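PDB 6KVR: fatty acid amide hydrolase from Candida albicans, which probably hydrolyses monocarboxylic acid amides to the free carboxylate and ammonium, as a member of the amidase signature family. Local coordinates for residues 15-20 with 406-411; 60-65 with 115-120; 90-93 with 97-100. All blocks are in the same frame, centred on the assembly; numbering follows the deposited sequence.

In the fold
The three contacts nest along the chain: contact 3 (90-93 with 97-100) lies inside the loop closed by contact 2 (60-65 with 115-120), which lies inside the far longer one closed by contact 1 (15-20 with 406-411). Helix 100-118 connects two of them. It starts at contact 3 and ends at contact 2, whose centres are about 30 Å apart. Contact 1 sits about 32 Å from contact 2 and about 49 Å from contact 3, centre to centre, with contacts 1 and 3 on opposite sides of the chain's centre. None uses a strand of the mixed central sheet; contact 1 ties the loop before helix 20-40 to helix 402-409.

Contact 1: 15-20 with 406-411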
loop_
_atom_site.group_PDB
_atom_site.type_symbol
_atom_site.label_atom_id
_atom_site.label_comp_id
_atom_site.label_asym_id
_atom_site.label_seq_id
_atom_site.Cartn_x
_atom_site.Cartn_y
_atom_site.Cartn_z
ATOM N N ASP A 15 -18.001 -9.328 -28.887
ATOM C CA ASP A 15 -19.109 -10.103 -29.431
ATOM C C ASP A 15 -19.913 -10.854 -28.377
ATOM O O ASP A 15 -20.871 -11.546 -28.733
ATOM C CB ASP A 15 -18.599 -11.087 -30.494
ATOM C CG ASP A 15 -17.501 -12.002 -29.977
ATOM O OD1 ASP A 15 -17.147 -11.931 -28.780
ATOM O OD2 ASP A 15 -16.990 -12.811 -30.781
ATOM N N LYS A 16 -19.560 -10.746 -27.102
ATOM C CA LYS A 16 -20.290 -11.408 -26.030
ATOM C C LYS A 16 -20.752 -10.394 -24.995
ATOM O O LYS A 16 -20.773 -10.683 -23.795
ATOM C CB LYS A 16 -19.435 -12.490 -25.362
ATOM C CG LYS A 16 -19.066 -13.672 -26.271
ATOM C CD LYS A 16 -18.403 -14.851 -25.511
ATOM C CE LYS A 16 -17.095 -14.434 -24.813
ATOM N NZ LYS A 16 -16.143 -15.572 -24.568
ATOM N N TYR A 17 -21.122 -9.188 -25.445
ATOM C CA TYR A 17 -21.557 -8.111 -24.558
ATOM C C TYR A 17 -23.006 -7.713 -24.804
ATOM O O TYR A 17 -23.797 -7.673 -23.859
ATOM C CB TYR A 17 -20.685 -6.858 -24.742
ATOM C CG TYR A 17 -19.256 -6.957 -24.278
ATOM C CD1 TYR A 17 -18.305 -7.620 -25.037
ATOM C CD2 TYR A 17 -18.843 -6.331 -23.112
ATOM C CE1 TYR A 17 -16.993 -7.691 -24.639
ATOM C CE2 TYR A 17 -17.517 -6.394 -22.689
ATOM C CZ TYR A 17 -16.598 -7.079 -23.461
ATOM O OH TYR A 17 -15.281 -7.153 -23.073
ATOM N N GLU A 18 -23.359 -7.363 -26.044
ATOM C CA GLU A 18 -24.614 -6.711 -26.391
ATOM C C GLU A 18 -25.646 -7.693 -26.922
ATOM O O GLU A 18 -25.313 -8.679 -27.577
ATOM C CB GLU A 18 -24.400 -5.654 -27.470
ATOM C CG GLU A 18 -23.727 -4.394 -27.054
ATOM C CD GLU A 18 -23.275 -3.602 -28.273
ATOM O OE1 GLU A 18 -22.553 -4.183 -29.112
ATOM O OE2 GLU A 18 -23.644 -2.419 -28.402
ATOM N N ASP A 19 -26.915 -7.360 -26.689
ATOM C CA ASP A 19 -28.040 -8.097 -27.253
ATOM C C ASP A 19 -29.308 -7.268 -27.147
ATOM O O ASP A 19 -29.941 -7.230 -26.084
ATOM C CB ASP A 19 -28.235 -9.435 -26.544
ATOM C CG ASP A 19 -29.203 -10.333 -27.277
ATOM O OD1 ASP A 19 -30.415 -10.003 -27.305
ATOM O OD2 ASP A 19 -28.753 -11.373 -27.819
ATOM N N SER A 20 -29.696 -6.618 -28.249
ATOM C CA SER A 20 -30.733 -5.595 -28.182
ATOM C C SER A 20 -32.100 -6.168 -27.814
ATOM O O SER A 20 -32.925 -5.458 -27.224
ATOM C CB SER A 20 -30.820 -4.841 -29.509
ATOM O OG SER A 20 -31.634 -3.687 -29.341
ATOM N N LYS A 406 -18.607 -9.164 -17.542
ATOM C CA LYS A 406 -19.656 -9.729 -16.698
ATOM C C LYS A 406 -20.703 -8.687 -16.336
ATOM O O LYS A 406 -21.910 -8.958 -16.404
ATOM C CB LYS A 406 -19.062 -10.334 -15.432
ATOM C CG LYS A 406 -20.119 -10.976 -14.554
ATOM C CD LYS A 406 -19.856 -10.690 -13.084
ATOM C CE LYS A 406 -18.880 -11.689 -12.494
ATOM N NZ LYS A 406 -19.412 -13.078 -12.578
ATOM N N LEU A 407 -20.268 -7.484 -15.948
ATOM C CA LEU A 407 -21.243 -6.467 -15.552
ATOM C C LEU A 407 -22.027 -5.935 -16.746
ATOM O O LEU A 407 -23.200 -5.603 -16.604
ATOM C CB LEU A 407 -20.544 -5.331 -14.814
ATOM C CG LEU A 407 -19.916 -5.754 -13.475
ATOM C CD1 LEU A 407 -18.726 -4.873 -13.152
ATOM C CD2 LEU A 407 -20.949 -5.707 -12.347
ATOM N N LEU A 408 -21.413 -5.870 -17.926
ATOM C CA LEU A 408 -22.102 -5.345 -19.101
ATOM C C LEU A 408 -23.036 -6.380 -19.723
ATOM O O LEU A 408 -24.171 -6.051 -20.085
ATOM C CB LEU A 408 -21.086 -4.856 -20.137
ATOM C CG LEU A 408 -20.385 -3.506 -19.879
ATOM C CD1 LEU A 408 -19.178 -3.307 -20.807
ATOM C CD2 LEU A 408 -21.341 -2.309 -19.959
ATOM N N SER A 409 -22.584 -7.633 -19.851
ATOM C CA SER A 409 -23.410 -8.684 -20.447
ATOM C C SER A 409 -24.569 -9.105 -19.542
ATOM O O SER A 409 -25.542 -9.691 -20.039
ATOM C CB SER A 409 -22.550 -9.909 -20.795
ATOM O OG SER A 409 -22.074 -10.552 -19.612
ATOM N N GLY A 410 -24.500 -8.814 -18.237
ATOM C CA GLY A 410 -25.625 -9.114 -17.359
ATOM C C GLY A 410 -26.915 -8.413 -17.748
ATOM O O GLY A 410 -28.003 -8.870 -17.372
ATOM N N SER A 411 -26.825 -7.289 -18.460
ATOM C CA SER A 411 -28.002 -6.621 -18.982
ATOM C C SER A 411 -28.036 -6.582 -20.502
ATOM O O SER A 411 -29.055 -6.170 -21.068
ATOM C CB SER A 411 -28.081 -5.184 -18.450
ATOM O OG SER A 411 -27.212 -4.350 -19.206
#
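The Tyr17 ring lies against the side chain of Leu408, with its CD2 edge pointing at the methyl CD1. In the amidase signature fold of this enzyme, this is where the loop leading into helix 20-40 runs past helix 402-409, so nearly four hundred residues of chain separate the two partners. Tyr17 CD2 is 3.8 Å from Leu408 CD1, which stays near the plane of the ring, and the same ring carbon is 4.0 Å from Leu408 CB. The leucine therefore borders the aromatic ring at its edge and does not cover its face. The Tyr17 torsion keeps CG beside the backbone N (chi1 -69°), and the hydroxyl reaches beyond the leucine to bond Asp12, with a weak second bond from Arg405. The ring thus has an apolar neighbour along one edge and polar partners at its hydroxyl. Leu408 itself is buried, and its side chain lies about 10 Å from that of Leu207, a predicted substrate-binding residue.

Next to the ring the two backbones come close, with Tyr17 CA and Ser409 CA 4.5 Å apart. Ser409 CB packs 3.6 Å from Lys16 O, the carbonyl just before Tyr17, while its OG turns back to bond the Arg405 carbonyl. Farther along the loop, Asp19 N-caps helix 20-40 through Ile22 and pairs its backbone with Asn412. No conventional hydrogen bond crosses between 15-20 and 406-411; Tyr17 O takes a weak one from Asn412 ND2 and, across the contact, a CA-H...O contact from Ser409 CA, 3.6 Å long with 153° at the hydrogen.

Contact 2: 60-65 with 115-120; sequences DQFNAV and HQFTNC
Phe62 sends CG trans to its backbone N (chi1 -170°), whereas Phe117 keeps CG beside its own N (chi1 -77°), and these two settings bring the rings together between the loop at 62 and the last turn of helix 100-118. The ring planes are almost parallel, 3° apart, yet neither ring lies over the other. They meet at their rims with centroids 5.8 Å apart, so this is no stack. Phe62 CE2 touches Phe117 CE1 at 3.5 Å and reaches Phe117 CD1 at 4.0 Å.

Ala64 fills in closer to the backbone, its CB 3.9 Å from Phe117 CD1 and 4.0 Å from Phe117 CB. Both helical ends here carry familiar caps: Gln61 closes helix 54-59 in a Schellman motif, and two residues on Asn63 N-caps helix 64-70 through Asp66 N. Phe62 lies between the two caps, in the short linker between helix 54-59 and helix 64-70.

The phenylalanines have further neighbours. Phe62 also meets the Tyr67 ring, and Phe117 rests on Leu50. Ala64 also touches Tyr243 of helix 235-243, and that helix receives Thr118 and Cys120 at Ala239.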
loop_
_atom_site.group_PDB
_atom_site.type_symbol
_atom_site.label_atom_id
_atom_site.label_comp_id
_atom_site.label_asym_id
_atom_site.label_seq_id
_atom_site.Cartn_x
_atom_site.Cartn_y
_atom_site.Cartn_z
ATOM N N ASP A 60 -24.875 25.952 -30.107
ATOM C CA ASP A 60 -24.454 27.337 -30.014
ATOM C C ASP A 60 -23.271 27.558 -29.084
ATOM O O ASP A 60 -22.835 28.705 -28.930
ATOM C CB ASP A 60 -25.635 28.171 -29.536
ATOM C CG ASP A 60 -26.467 28.698 -30.682
ATOM O OD1 ASP A 60 -26.868 29.881 -30.630
ATOM O OD2 ASP A 60 -26.704 27.928 -31.644
ATOM N N GLN A 61 -22.748 26.504 -28.452
ATOM C CA GLN A 61 -21.668 26.657 -27.476
ATOM C C GLN A 61 -22.093 27.616 -26.367
ATOM O O GLN A 61 -21.332 28.483 -25.944
ATOM C CB GLN A 61 -20.375 27.127 -28.146
ATOM C CG GLN A 61 -19.944 26.210 -29.279
ATOM C CD GLN A 61 -18.585 26.560 -29.869
ATOM O OE1 GLN A 61 -17.549 26.462 -29.200
ATOM N NE2 GLN A 61 -18.583 26.957 -31.145
ATOM N N PHE A 62 -23.346 27.483 -25.937
ATOM C CA PHE A 62 -23.904 28.315 -24.880
ATOM C C PHE A 62 -23.042 28.233 -23.619
ATOM O O PHE A 62 -22.648 27.144 -23.197
ATOM C CB PHE A 62 -25.341 27.840 -24.609
ATOM C CG PHE A 62 -26.138 28.736 -23.701
ATOM C CD1 PHE A 62 -26.740 29.881 -24.187
ATOM C CD2 PHE A 62 -26.315 28.408 -22.364
ATOM C CE1 PHE A 62 -27.494 30.698 -23.350
ATOM C CE2 PHE A 62 -27.057 29.219 -21.524
ATOM C CZ PHE A 62 -27.650 30.368 -22.020
ATOM N N ASN A 63 -22.720 29.398 -23.034
ATOM C CA ASN A 63 -21.985 29.471 -21.768
ATOM C C ASN A 63 -23.020 29.609 -20.656
ATOM O O ASN A 63 -23.492 30.714 -20.374
ATOM C CB ASN A 63 -20.993 30.636 -21.777
ATOM C CG ASN A 63 -20.225 30.791 -20.455
ATOM O OD1 ASN A 63 -20.663 30.340 -19.393
ATOM N ND2 ASN A 63 -19.073 31.452 -20.526
ATOM N N ALA A 64 -23.374 28.484 -20.019
ATOM C CA ALA A 64 -24.429 28.527 -19.012
ATOM C C ALA A 64 -24.006 29.316 -17.778
ATOM O O ALA A 64 -24.849 29.942 -17.130
ATOM C CB ALA A 64 -24.859 27.114 -18.618
ATOM N N VAL A 65 -22.718 29.317 -17.442
ATOM C CA VAL A 65 -22.268 30.059 -16.263
ATOM C C VAL A 65 -22.460 31.560 -16.468
ATOM O O VAL A 65 -22.897 32.279 -15.560
ATOM C CB VAL A 65 -20.802 29.709 -15.947
ATOM C CG1 VAL A 65 -20.250 30.613 -14.839
ATOM C CG2 VAL A 65 -20.687 28.236 -15.565
ATOM N N HIS A 115 -28.434 21.065 -13.353
ATOM C CA HIS A 115 -28.962 19.897 -14.056
ATOM C C HIS A 115 -29.728 20.282 -15.317
ATOM O O HIS A 115 -29.610 19.611 -16.349
ATOM C CB HIS A 115 -29.877 19.078 -13.145
ATOM C CG HIS A 115 -30.427 17.854 -13.813
ATOM N ND1 HIS A 115 -29.626 16.807 -14.219
ATOM C CD2 HIS A 115 -31.684 17.529 -14.190
ATOM C CE1 HIS A 115 -30.370 15.874 -14.785
ATOM N NE2 HIS A 115 -31.624 16.290 -14.787
ATOM N N GLN A 116 -30.546 21.336 -15.244
ATOM C CA GLN A 116 -31.359 21.729 -16.396
ATOM C C GLN A 116 -30.491 22.101 -17.594
ATOM O O GLN A 116 -30.866 21.845 -18.742
ATOM C CB GLN A 116 -32.275 22.896 -16.013
ATOM C CG GLN A 116 -33.657 22.792 -16.610
ATOM C CD GLN A 116 -34.398 24.121 -16.623
ATOM O OE1 GLN A 116 -34.153 24.995 -15.791
ATOM N NE2 GLN A 116 -35.294 24.279 -17.586
ATOM N N PHE A 117 -29.306 22.652 -17.347
ATOM C CA PHE A 117 -28.402 23.019 -18.428
ATOM C C PHE A 117 -27.394 21.920 -18.764
ATOM O O PHE A 117 -27.160 21.652 -19.944
ATOM C CB PHE A 117 -27.665 24.309 -18.067
ATOM C CG PHE A 117 -28.507 25.554 -18.229
ATOM C CD1 PHE A 117 -28.587 26.203 -19.460
ATOM C CD2 PHE A 117 -29.220 26.079 -17.154
ATOM C CE1 PHE A 117 -29.359 27.361 -19.610
ATOM C CE2 PHE A 117 -29.984 27.220 -17.293
ATOM C CZ PHE A 117 -30.058 27.864 -18.525
ATOM N N THR A 118 -26.777 21.273 -17.762
ATOM C CA THR A 118 -25.682 20.354 -18.043
ATOM C C THR A 118 -26.056 18.873 -18.007
ATOM O O THR A 118 -25.272 18.058 -18.506
ATOM C CB THR A 118 -24.535 20.582 -17.060
ATOM O OG1 THR A 118 -24.989 20.266 -15.736
ATOM C CG2 THR A 118 -24.047 22.032 -17.131
ATOM N N ASN A 119 -27.204 18.500 -17.431
ATOM C CA ASN A 119 -27.621 17.094 -17.305
ATOM C C ASN A 119 -26.665 16.324 -16.390
ATOM O O ASN A 119 -26.353 15.152 -16.617
ATOM C CB ASN A 119 -27.748 16.415 -18.676
ATOM C CG ASN A 119 -28.527 15.099 -18.619
ATOM O OD1 ASN A 119 -29.570 15.004 -17.970
ATOM N ND2 ASN A 119 -28.017 14.074 -19.312
ATOM N N CYS A 120 -26.216 16.991 -15.328
ATOM C CA CYS A 120 -25.194 16.474 -14.434
ATOM C C CYS A 120 -25.710 15.542 -13.332
ATOM O O CYS A 120 -24.891 14.860 -12.706
ATOM C CB CYS A 120 -24.445 17.645 -13.789
ATOM S SG CYS A 120 -25.532 18.727 -12.842
#

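Contact 3: 90-93 with 97-100; sequences AKKI and ELSS
Glu97 N donates to Lys92 O at 3.0 Å, with 146° at the hydrogen, a bond spanning five residues that closes the C-terminal end of helix 86-94. It belongs to a helix-loop-helix connection: the chain leaves helix 86-94, turns back beside it, and enters helix 100-118, which Ser99 N-caps through Glu102 N. The donor comes in tilted from the plane of the Lys92 carbonyl, and Glu97 CB also packs on that oxygen.

Lys92 lies along both Leu98 and Glu97. Its CB and CD both lie 3.8 Å from Leu98 CD1, so the methyl leans on the aliphatic part of the lysine. Bends at chi2 and chi4 (-36°) keep the chain beside Glu97, with the amino group no closer to OE1 than the methylene CD is. Lys92 NZ and Glu97 OE1 are 4.1 Å apart, beyond a salt bridge, but the opposite charges may still attract weakly. OE1 lies 3.8 Å from Lys92 CD.

Ile93 works on the inner side, where it and Ser100 both touch His151, while Ser100 N bonds Asp137 of helix 126-143. Ile93 CG1 faces Leu98 CB at a loose 4.3 Å, and its other branch, CG2, packs 3.9 Å from Ser100 OG. The backbones meet too, with a CA-H...O contact running from Ile93 CA to Leu98 O, 3.6 Å long and 160° at the hydrogen.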
loop_
_atom_site.group_PDB
_atom_site.type_symbol
_atom_site.label_atom_id
_atom_site.label_comp_id
_atom_site.label_asym_id
_atom_site.label_seq_id
_atom_site.Cartn_x
_atom_site.Cartn_y
_atom_site.Cartn_z
ATOM N N ALA A 90 -18.799 27.301 6.517
ATOM C CA ALA A 90 -18.755 26.499 7.734
ATOM C C ALA A 90 -18.624 27.389 8.965
ATOM O O ALA A 90 -19.357 27.213 9.950
ATOM C CB ALA A 90 -17.601 25.491 7.664
ATOM N N LYS A 91 -17.697 28.357 8.920
ATOM C CA LYS A 91 -17.546 29.306 10.023
ATOM C C LYS A 91 -18.828 30.106 10.253
ATOM O O LYS A 91 -19.233 30.328 11.403
ATOM C CB LYS A 91 -16.377 30.255 9.751
ATOM C CG LYS A 91 -14.994 29.686 10.019
ATOM C CD LYS A 91 -13.966 30.180 8.990
ATOM C CE LYS A 91 -12.545 30.182 9.584
ATOM N NZ LYS A 91 -11.440 29.772 8.639
ATOM N N LYS A 92 -19.484 30.552 9.174
ATOM C CA LYS A 92 -20.706 31.341 9.327
ATOM C C LYS A 92 -21.814 30.532 9.998
ATOM O O LYS A 92 -22.479 31.016 10.921
ATOM C CB LYS A 92 -21.182 31.865 7.971
ATOM C CG LYS A 92 -20.401 33.040 7.405
ATOM C CD LYS A 92 -21.347 33.956 6.616
ATOM C CE LYS A 92 -20.584 34.959 5.738
ATOM N NZ LYS A 92 -19.312 35.442 6.378
ATOM N N ILE A 93 -22.042 29.298 9.534
ATOM C CA ILE A 93 -23.055 28.436 10.146
ATOM C C ILE A 93 -22.717 28.176 11.608
ATOM O O ILE A 93 -23.580 28.257 12.491
ATOM C CB ILE A 93 -23.182 27.115 9.369
ATOM C CG1 ILE A 93 -23.700 27.371 7.955
ATOM C CG2 ILE A 93 -24.070 26.134 10.128
ATOM C CD1 ILE A 93 -23.424 26.225 6.999
ATOM N N GLU A 97 -24.581 32.813 12.032
ATOM C CA GLU A 97 -24.915 33.837 11.051
ATOM C C GLU A 97 -25.808 33.300 9.937
ATOM O O GLU A 97 -26.649 34.043 9.417
ATOM C CB GLU A 97 -23.633 34.438 10.482
ATOM C CG GLU A 97 -22.687 34.890 11.581
ATOM C CD GLU A 97 -21.447 35.583 11.050
ATOM O OE1 GLU A 97 -21.429 35.921 9.846
ATOM O OE2 GLU A 97 -20.500 35.809 11.840
ATOM N N LEU A 98 -25.668 32.027 9.569
ATOM C CA LEU A 98 -26.545 31.417 8.577
ATOM C C LEU A 98 -27.167 30.132 9.105
ATOM O O LEU A 98 -26.506 29.332 9.779
ATOM C CB LEU A 98 -25.810 31.095 7.273
ATOM C CG LEU A 98 -25.142 32.219 6.499
ATOM C CD1 LEU A 98 -24.102 31.635 5.565
ATOM C CD2 LEU A 98 -26.208 32.998 5.725
ATOM N N SER A 99 -28.437 29.927 8.780
ATOM C CA SER A 99 -29.050 28.645 9.050
ATOM C C SER A 99 -28.571 27.622 8.024
ATOM O O SER A 99 -28.129 27.963 6.923
ATOM C CB SER A 99 -30.574 28.764 9.029
ATOM O OG SER A 99 -31.083 28.746 7.710
ATOM N N SER A 100 -28.617 26.351 8.412
ATOM C CA SER A 100 -28.291 25.310 7.445
ATOM C C SER A 100 -29.349 25.251 6.363
ATOM O O SER A 100 -29.032 25.059 5.183
ATOM C CB SER A 100 -28.156 23.952 8.134
ATOM O OG SER A 100 -26.978 23.918 8.896
#